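Hydrogenase expression/formation protein HypE (Desulfovibrio vulgaris subsp. vulgaris, PDB 2Z1U) binds ATP and magnesium and, as a member of the HypE family, probably takes part in the maturation of hydrogenases. Local coordinates at residues I63-A74 against I106-M114; L152-R163 against V209-R219. One frame throughout, in Å; residues are numbered along the deposited sequence.

In the fold
Contact 1 (63-74 with 106-114) joins two helices of the AIR synthase-like N-terminal domain; contact 2 (152-163 with 209-219) packs the loop that leaves that domain's strand 141-151 against helix 202-212 and the mixed sheet whose edge is strand 217-219. The centres of contact 1 and contact 2 lie about 31 Å apart, on opposite sides of the chain's centre; the nearest atoms of contact 1 and contact 2 are about 14 Å apart. Each lies near bound nucleotide: the side chain of Met114 in contact 1 is about 7 Å from a bound ATP. That of Arg219 in contact 2 is about 6 Å from a bound ATP and about 5 Å from a magnesium ion, beside the metal ligands Asp81 and Asp220.

Contact 1 (I63-A74 against I106-M114); sequences IFFPGGDIGTLA and ILERVVASM
Val110 sits at the apolar centre, where both of its methyls touch Ile70 CG2, CG1 at 3.8 Å. CG1 also rests on the CA of Gly71, and CG2 on Ile63 CG2 and, obliquely, on the Phe64 ring. Ile63 also crosses Ile106 at about a right angle, methyl to methyl. Gly71 lets the helices close in: their axes approach to 7.6 Å at a crossing angle of -30°, and Met114 CG is pressed tightly against Gly71 CA at 3.4 Å. Both helices lie on the sheet of the domain, where Ile70 and Val110 meet strand 141-151 and Met114 meets strand 87-99. Outward, Phe64 is sandwiched: Ile63 CG2 covers one face near the rim, and the Arg109 guanidinium lies flat on the other, a cation-pi stack with Arg109 CZ 3.9 Å from the ring centroid and the planes 12° apart. A bend at chi3 (-80°) folds the arginine chain back over the ring, whose edge meets the carbonyl O of Ile106. At the polar edge, Asp69 is the N-cap of helix 70-83. Its OD1 accepts from Thr72 N at 2.9 Å and weakly from Gly71 N, leaving OD2 to receive Ser113 OG at 2.5 Å through its syn lone pair. A water links Ser113 O to Thr72 OG1, the latter weakly. With its two oxygens shared between cap and neighbouring helix, the carboxylate is held in rotation, and the helix start would probably stabilise its negative charge.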
# COMPACT_ATOMS: atom_id res chain seq x y z
N ILE A 63 2.58 -10.86 16.51
CA ILE A 63 2.90 -11.08 15.10
C ILE A 63 2.60 -12.52 14.71
O ILE A 63 2.14 -12.77 13.60
CB ILE A 63 4.40 -10.77 14.80
CG1 ILE A 63 4.69 -9.29 15.02
CG2 ILE A 63 4.79 -11.21 13.39
CD1 ILE A 63 6.13 -8.89 14.67
N PHE A 64 2.87 -13.44 15.64
CA PHE A 64 2.62 -14.87 15.47
C PHE A 64 1.54 -15.34 16.44
O PHE A 64 1.53 -14.96 17.62
CB PHE A 64 3.92 -15.69 15.65
CG PHE A 64 5.02 -15.32 14.66
CD1 PHE A 64 5.01 -15.80 13.36
CD2 PHE A 64 6.07 -14.48 15.05
CE1 PHE A 64 6.00 -15.43 12.43
CE2 PHE A 64 7.08 -14.12 14.14
CZ PHE A 64 7.04 -14.60 12.83
N PHE A 65 0.63 -16.18 15.94
CA PHE A 65 -0.51 -16.71 16.72
C PHE A 65 -0.92 -18.06 16.13
O PHE A 65 -0.54 -18.36 15.00
CB PHE A 65 -1.69 -15.72 16.72
CG PHE A 65 -1.90 -15.01 15.40
CD1 PHE A 65 -2.74 -15.55 14.43
CD2 PHE A 65 -1.26 -13.80 15.14
CE1 PHE A 65 -2.93 -14.90 13.21
CE2 PHE A 65 -1.43 -13.15 13.91
CZ PHE A 65 -2.27 -13.70 12.95
N PRO A 66 -1.64 -18.91 16.89
CA PRO A 66 -2.16 -20.14 16.29
C PRO A 66 -2.93 -19.87 14.99
O PRO A 66 -3.85 -19.04 14.98
CB PRO A 66 -3.09 -20.69 17.37
CG PRO A 66 -2.45 -20.24 18.64
CD PRO A 66 -1.96 -18.85 18.33
N GLY A 67 -2.54 -20.55 13.92
CA GLY A 67 -3.27 -20.48 12.65
C GLY A 67 -2.83 -19.39 11.68
O GLY A 67 -3.34 -19.32 10.56
N GLY A 68 -1.91 -18.53 12.10
CA GLY A 68 -1.39 -17.54 11.17
C GLY A 68 -0.32 -16.63 11.71
O GLY A 68 0.26 -16.88 12.77
N ASP A 69 -0.07 -15.56 10.96
CA ASP A 69 0.81 -14.49 11.38
C ASP A 69 0.50 -13.24 10.56
O ASP A 69 -0.38 -13.27 9.70
CB ASP A 69 2.30 -14.92 11.31
CG ASP A 69 2.74 -15.37 9.92
OD1 ASP A 69 2.46 -14.66 8.91
OD2 ASP A 69 3.41 -16.43 9.83
N ILE A 70 1.22 -12.15 10.83
CA ILE A 70 1.02 -10.88 10.08
C ILE A 70 1.23 -11.03 8.56
O ILE A 70 0.57 -10.35 7.77
CB ILE A 70 1.86 -9.72 10.67
CG1 ILE A 70 1.38 -8.36 10.16
CG2 ILE A 70 3.36 -9.95 10.41
CD1 ILE A 70 2.04 -7.19 10.84
N GLY A 71 2.12 -11.93 8.15
CA GLY A 71 2.34 -12.21 6.74
C GLY A 71 1.20 -12.95 6.08
O GLY A 71 0.79 -12.65 4.97
N THR A 72 0.68 -13.93 6.79
CA THR A 72 -0.47 -14.66 6.35
C THR A 72 -1.68 -13.69 6.23
O THR A 72 -2.40 -13.69 5.21
CB THR A 72 -0.65 -15.81 7.36
OG1 THR A 72 -0.54 -17.10 6.73
CG2 THR A 72 -1.83 -15.67 8.22
N LEU A 73 -1.88 -12.85 7.24
CA LEU A 73 -2.93 -11.81 7.21
C LEU A 73 -2.74 -10.83 6.04
O LEU A 73 -3.70 -10.51 5.31
CB LEU A 73 -2.96 -11.04 8.54
CG LEU A 73 -4.05 -11.29 9.59
CD1 LEU A 73 -4.59 -12.72 9.62
CD2 LEU A 73 -3.65 -10.77 11.00
N ALA A 74 -1.50 -10.37 5.86
CA ALA A 74 -1.18 -9.39 4.82
C ALA A 74 -1.55 -9.89 3.40
O ALA A 74 -2.11 -9.13 2.60
CB ALA A 74 0.28 -9.01 4.91
N ILE A 106 12.42 -13.27 12.66
CA ILE A 106 11.01 -12.85 12.66
C ILE A 106 10.63 -12.39 11.25
O ILE A 106 9.65 -12.86 10.68
CB ILE A 106 10.73 -11.73 13.71
CG1 ILE A 106 10.87 -12.30 15.13
CG2 ILE A 106 9.34 -11.11 13.49
CD1 ILE A 106 10.59 -11.31 16.24
N LEU A 107 11.44 -11.50 10.67
CA LEU A 107 11.22 -11.00 9.32
C LEU A 107 11.18 -12.12 8.27
O LEU A 107 10.26 -12.17 7.45
CB LEU A 107 12.28 -9.95 8.95
CG LEU A 107 12.19 -9.32 7.56
CD1 LEU A 107 10.89 -8.55 7.34
CD2 LEU A 107 13.40 -8.42 7.33
N GLU A 108 12.16 -13.02 8.31
CA GLU A 108 12.22 -14.15 7.37
C GLU A 108 11.02 -15.11 7.49
O GLU A 108 10.50 -15.57 6.47
CB GLU A 108 13.55 -14.92 7.50
CG GLU A 108 13.61 -16.15 6.58
CD GLU A 108 15.03 -16.59 6.24
OE1 GLU A 108 15.80 -16.96 7.16
OE2 GLU A 108 15.35 -16.59 5.04
N ARG A 109 10.60 -15.42 8.71
CA ARG A 109 9.40 -16.23 8.93
C ARG A 109 8.15 -15.56 8.34
O ARG A 109 7.32 -16.23 7.73
CB ARG A 109 9.19 -16.48 10.42
CG ARG A 109 10.12 -17.52 11.02
CD ARG A 109 9.61 -17.95 12.40
NE ARG A 109 9.96 -16.98 13.44
CZ ARG A 109 9.31 -16.84 14.60
NH1 ARG A 109 8.26 -17.61 14.89
NH2 ARG A 109 9.73 -15.93 15.47
N VAL A 110 8.04 -14.25 8.52
CA VAL A 110 6.89 -13.49 8.00
C VAL A 110 6.92 -13.45 6.47
O VAL A 110 5.89 -13.68 5.82
CB VAL A 110 6.87 -12.06 8.56
CG1 VAL A 110 5.83 -11.20 7.82
CG2 VAL A 110 6.58 -12.08 10.06
N VAL A 111 8.10 -13.18 5.92
CA VAL A 111 8.32 -13.18 4.47
C VAL A 111 8.02 -14.57 3.88
O VAL A 111 7.33 -14.66 2.87
CB VAL A 111 9.76 -12.70 4.10
CG1 VAL A 111 10.05 -12.96 2.65
CG2 VAL A 111 9.91 -11.21 4.42
N ALA A 112 8.53 -15.62 4.52
CA ALA A 112 8.22 -17.01 4.12
C ALA A 112 6.70 -17.29 4.10
O ALA A 112 6.19 -17.90 3.16
CB ALA A 112 8.94 -18.01 5.04
N SER A 113 5.99 -16.86 5.15
CA SER A 113 4.54 -16.95 5.19
C SER A 113 3.86 -16.24 4.02
O SER A 113 2.92 -16.79 3.44
CB SER A 113 3.99 -16.37 6.50
OG SER A 113 4.17 -17.28 7.56
N MET A 114 4.30 -15.03 3.69
CA MET A 114 3.74 -14.30 2.55
C MET A 114 3.93 -15.02 1.22
O MET A 114 2.97 -15.13 0.45
CB MET A 114 4.27 -12.86 2.47
CG MET A 114 3.88 -12.04 3.67
SD MET A 114 4.49 -10.35 3.68
CE MET A 114 3.56 -9.59 2.36
O HOH W 1 1.46 -19.13 4.73

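Contact 2 (L152-R163 against V209-R219); sequences LVDPAPSGDRAR and VLEVGDIHVLR
His216 and Arg161 meet through their torsions: CG of each is anti to its carbonyl carbon, and Arg161 then bends at chi3 (60°), so that the two side chains cross at about a right angle, with guanidinium and imidazole planes 64° apart. Arg161 NH2 stands 3.6 Å from His216 CD2. NH1 donates to Ala156 O at 3.0 Å, from well above the carbonyl plane, and weakly to Ile215 O, while Pro155 CB covers a guanidinium face over its centre. Arg163, extended from CG to NE, brings its NH1 to 3.4 Å from His216 CE1, at the imidazole edge. A water there is 2.8 Å from His216 NE2; it donates to Asp214 OD1 and accepts weakly from Arg163 NH1. On the other side of the ring, ND1 is hydrogen-bonded to Asp166 OD2, which also accepts from Arg163 N. The backbones join where Ser158 N donates to His216 O at 3.0 Å, a fairly straight bond (161°). His216 and Val217 both face Ile277, a classic beta bulge at the start of strand 217-219. The loop 152-163 lies against the mixed sheet whose edge is this strand. Next to these polar groups, Pro157 CG packs on Ile215 CG2 and Leu218 CD1, 3.8 Å from the latter, and Val217 CG2 meets Ala162 CB. Farther along, Val153 CG1 is pressed tightly on Val209 CG1 at 3.4 Å, with Leu152 CB and Leu210 CD2 continuing the apolar strip along helix 202-212. At the far end, Arg219 NH2 comes to Gly159 CA, while its guanidinium forms salt bridges with Glu232 and with Asp41 of the second subunit, whose Asn40 hydrogen-bonds Ser158 OG.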
# COMPACT_ATOMS: atom_id res chain seq x y z
N LEU A 152 -14.77 -10.32 -12.75
CA LEU A 152 -15.23 -11.52 -13.46
C LEU A 152 -16.66 -11.43 -13.99
O LEU A 152 -17.04 -12.21 -14.85
CB LEU A 152 -15.11 -12.76 -12.55
CG LEU A 152 -13.70 -13.15 -12.07
CD1 LEU A 152 -13.80 -14.15 -10.93
CD2 LEU A 152 -12.85 -13.70 -13.22
N VAL A 153 -17.44 -10.48 -13.47
CA VAL A 153 -18.87 -10.40 -13.82
C VAL A 153 -19.39 -8.97 -13.87
O VAL A 153 -18.86 -8.08 -13.20
CB VAL A 153 -19.77 -11.18 -12.82
CG1 VAL A 153 -19.70 -12.67 -13.08
CG2 VAL A 153 -19.43 -10.85 -11.37
N ASP A 154 -20.43 -8.77 -14.67
CA ASP A 154 -21.17 -7.51 -14.70
C ASP A 154 -22.67 -7.81 -14.73
O ASP A 154 -23.14 -8.51 -15.62
CB ASP A 154 -20.75 -6.65 -15.90
CG ASP A 154 -21.10 -5.18 -15.72
OD1 ASP A 154 -22.29 -4.83 -15.71
OD2 ASP A 154 -20.16 -4.36 -15.60
N PRO A 155 -23.43 -7.29 -13.73
CA PRO A 155 -22.93 -6.50 -12.59
C PRO A 155 -22.15 -7.34 -11.57
O PRO A 155 -22.42 -8.53 -11.39
CB PRO A 155 -24.21 -5.95 -11.97
CG PRO A 155 -25.27 -6.90 -12.35
CD PRO A 155 -24.89 -7.45 -13.69
N ALA A 156 -21.19 -6.69 -10.91
CA ALA A 156 -20.34 -7.33 -9.91
C ALA A 156 -20.91 -7.10 -8.50
O ALA A 156 -21.76 -6.22 -8.33
CB ALA A 156 -18.92 -6.78 -10.02
N PRO A 157 -20.47 -7.90 -7.50
CA PRO A 157 -21.01 -7.68 -6.16
C PRO A 157 -20.61 -6.31 -5.60
O PRO A 157 -19.56 -5.78 -5.93
CB PRO A 157 -20.41 -8.84 -5.33
CG PRO A 157 -19.99 -9.86 -6.36
CD PRO A 157 -19.53 -9.04 -7.51
N SER A 158 -21.49 -5.75 -4.77
CA SER A 158 -21.33 -4.40 -4.24
C SER A 158 -22.20 -4.25 -2.98
O SER A 158 -23.30 -4.80 -2.92
CB SER A 158 -21.75 -3.38 -5.29
OG SER A 158 -21.57 -2.06 -4.81
N GLY A 159 -21.70 -3.50 -2.00
CA GLY A 159 -22.41 -3.31 -0.72
C GLY A 159 -23.83 -2.77 -0.87
O GLY A 159 -24.69 -3.04 -0.02
N ASP A 160 -24.07 -2.04 -1.96
CA ASP A 160 -25.37 -1.42 -2.21
C ASP A 160 -26.36 -2.27 -3.03
O ASP A 160 -27.41 -1.78 -3.44
CB ASP A 160 -25.19 -0.02 -2.84
CG ASP A 160 -24.62 -0.05 -4.25
OD1 ASP A 160 -24.20 -1.12 -4.75
OD2 ASP A 160 -24.57 1.03 -4.87
N ARG A 161 -26.04 -3.55 -3.22
CA ARG A 161 -26.85 -4.41 -4.09
C ARG A 161 -27.72 -5.48 -3.40
O ARG A 161 -28.37 -6.29 -4.08
CB ARG A 161 -25.96 -5.05 -5.17
CG ARG A 161 -25.37 -4.04 -6.17
CD ARG A 161 -24.76 -4.72 -7.42
NE ARG A 161 -25.78 -5.48 -8.14
CZ ARG A 161 -25.67 -6.75 -8.53
NH1 ARG A 161 -24.55 -7.43 -8.32
NH2 ARG A 161 -26.69 -7.33 -9.16
N ALA A 162 -27.74 -5.47 -2.06
CA ALA A 162 -28.65 -6.34 -1.31
C ALA A 162 -30.08 -5.87 -1.56
O ALA A 162 -30.38 -4.68 -1.45
CB ALA A 162 -28.34 -6.32 0.17
N ARG A 163 -30.96 -6.80 -1.92
CA ARG A 163 -32.34 -6.46 -2.24
C ARG A 163 -33.33 -7.36 -1.49
O ARG A 163 -32.96 -8.47 -1.09
CB ARG A 163 -32.53 -6.50 -3.77
CG ARG A 163 -32.66 -7.90 -4.39
CD ARG A 163 -33.50 -7.88 -5.69
NE ARG A 163 -33.90 -9.21 -6.17
CZ ARG A 163 -33.48 -9.78 -7.30
NH1 ARG A 163 -32.62 -9.15 -8.09
NH2 ARG A 163 -33.92 -10.99 -7.66
N VAL A 209 -19.20 -16.73 -8.35
CA VAL A 209 -19.52 -15.69 -9.30
C VAL A 209 -19.75 -16.25 -10.72
O VAL A 209 -20.73 -15.89 -11.40
CB VAL A 209 -18.46 -14.56 -9.18
CG1 VAL A 209 -17.99 -14.01 -10.50
CG2 VAL A 209 -18.95 -13.46 -8.19
N LEU A 210 -18.90 -17.20 -11.12
CA LEU A 210 -18.97 -17.81 -12.45
C LEU A 210 -19.91 -19.00 -12.62
O LEU A 210 -20.42 -19.21 -13.72
CB LEU A 210 -17.57 -18.20 -12.93
CG LEU A 210 -16.55 -17.06 -13.00
CD1 LEU A 210 -15.19 -17.64 -13.32
CD2 LEU A 210 -16.97 -16.03 -14.03
N GLU A 211 -20.12 -19.78 -11.56
CA GLU A 211 -20.94 -20.98 -11.67
C GLU A 211 -22.32 -20.87 -11.03
O GLU A 211 -23.28 -21.40 -11.55
CB GLU A 211 -20.17 -22.22 -11.19
CG GLU A 211 -18.91 -22.47 -12.04
CD GLU A 211 -18.24 -23.80 -11.78
OE1 GLU A 211 -17.02 -23.78 -11.51
OE2 GLU A 211 -18.91 -24.84 -11.84
N VAL A 212 -22.41 -20.15 -9.91
CA VAL A 212 -23.71 -19.93 -9.26
C VAL A 212 -24.38 -18.71 -9.89
O VAL A 212 -25.53 -18.80 -10.35
CB VAL A 212 -23.56 -19.81 -7.72
CG1 VAL A 212 -24.91 -19.50 -7.06
CG2 VAL A 212 -22.96 -21.10 -7.15
N GLY A 213 -23.65 -17.59 -9.92
CA GLY A 213 -24.08 -16.36 -10.58
C GLY A 213 -25.10 -15.52 -9.82
O GLY A 213 -25.71 -15.98 -8.85
N ASP A 214 -25.28 -14.28 -10.28
CA ASP A 214 -26.22 -13.31 -9.69
C ASP A 214 -25.91 -13.03 -8.22
O ASP A 214 -26.81 -12.86 -7.39
CB ASP A 214 -27.69 -13.76 -9.90
CG ASP A 214 -28.68 -12.58 -9.93
OD1 ASP A 214 -28.24 -11.40 -9.98
OD2 ASP A 214 -29.90 -12.83 -9.91
N ILE A 215 -24.62 -12.96 -7.89
CA ILE A 215 -24.19 -12.60 -6.54
C ILE A 215 -24.40 -11.10 -6.33
O ILE A 215 -23.85 -10.28 -7.08
CB ILE A 215 -22.69 -12.97 -6.29
CG1 ILE A 215 -22.41 -14.44 -6.65
CG2 ILE A 215 -22.30 -12.64 -4.85
CD1 ILE A 215 -23.28 -15.50 -5.91
N HIS A 216 -25.19 -10.75 -5.32
CA HIS A 216 -25.44 -9.33 -5.04
C HIS A 216 -24.35 -8.67 -4.20
O HIS A 216 -23.87 -7.61 -4.56
CB HIS A 216 -26.81 -9.11 -4.40
CG HIS A 216 -27.96 -9.36 -5.34
ND1 HIS A 216 -29.27 -9.38 -4.91
CD2 HIS A 216 -27.99 -9.61 -6.67
CE1 HIS A 216 -30.06 -9.63 -5.94
NE2 HIS A 216 -29.31 -9.77 -7.01
N VAL A 217 -24.00 -9.29 -3.06
CA VAL A 217 -23.01 -8.73 -2.12
C VAL A 217 -22.03 -9.78 -1.60
O VAL A 217 -22.43 -10.89 -1.24
CB VAL A 217 -23.64 -8.04 -0.88
CG1 VAL A 217 -22.62 -7.08 -0.22
CG2 VAL A 217 -24.91 -7.29 -1.24
N LEU A 218 -20.76 -9.41 -1.55
CA LEU A 218 -19.74 -10.17 -0.84
C LEU A 218 -19.03 -9.19 0.08
O LEU A 218 -18.73 -8.06 -0.32
CB LEU A 218 -18.72 -10.79 -1.81
CG LEU A 218 -19.18 -11.81 -2.86
CD1 LEU A 218 -18.07 -12.06 -3.92
CD2 LEU A 218 -19.63 -13.14 -2.24
N ARG A 219 -18.78 -9.60 1.32
CA ARG A 219 -17.95 -8.80 2.23
C ARG A 219 -17.31 -9.71 3.27
O ARG A 219 -17.91 -10.70 3.69
CB ARG A 219 -18.76 -7.66 2.90
CG ARG A 219 -17.88 -6.70 3.72
CD ARG A 219 -18.43 -5.31 3.73
NE ARG A 219 -18.45 -4.69 2.40
CZ ARG A 219 -19.12 -3.57 2.13
NH1 ARG A 219 -19.79 -2.95 3.10
NH2 ARG A 219 -19.12 -3.06 0.90
O HOH W 2 -22.33 -10.50 -9.37
O HOH W 3 -30.59 -9.86 -9.47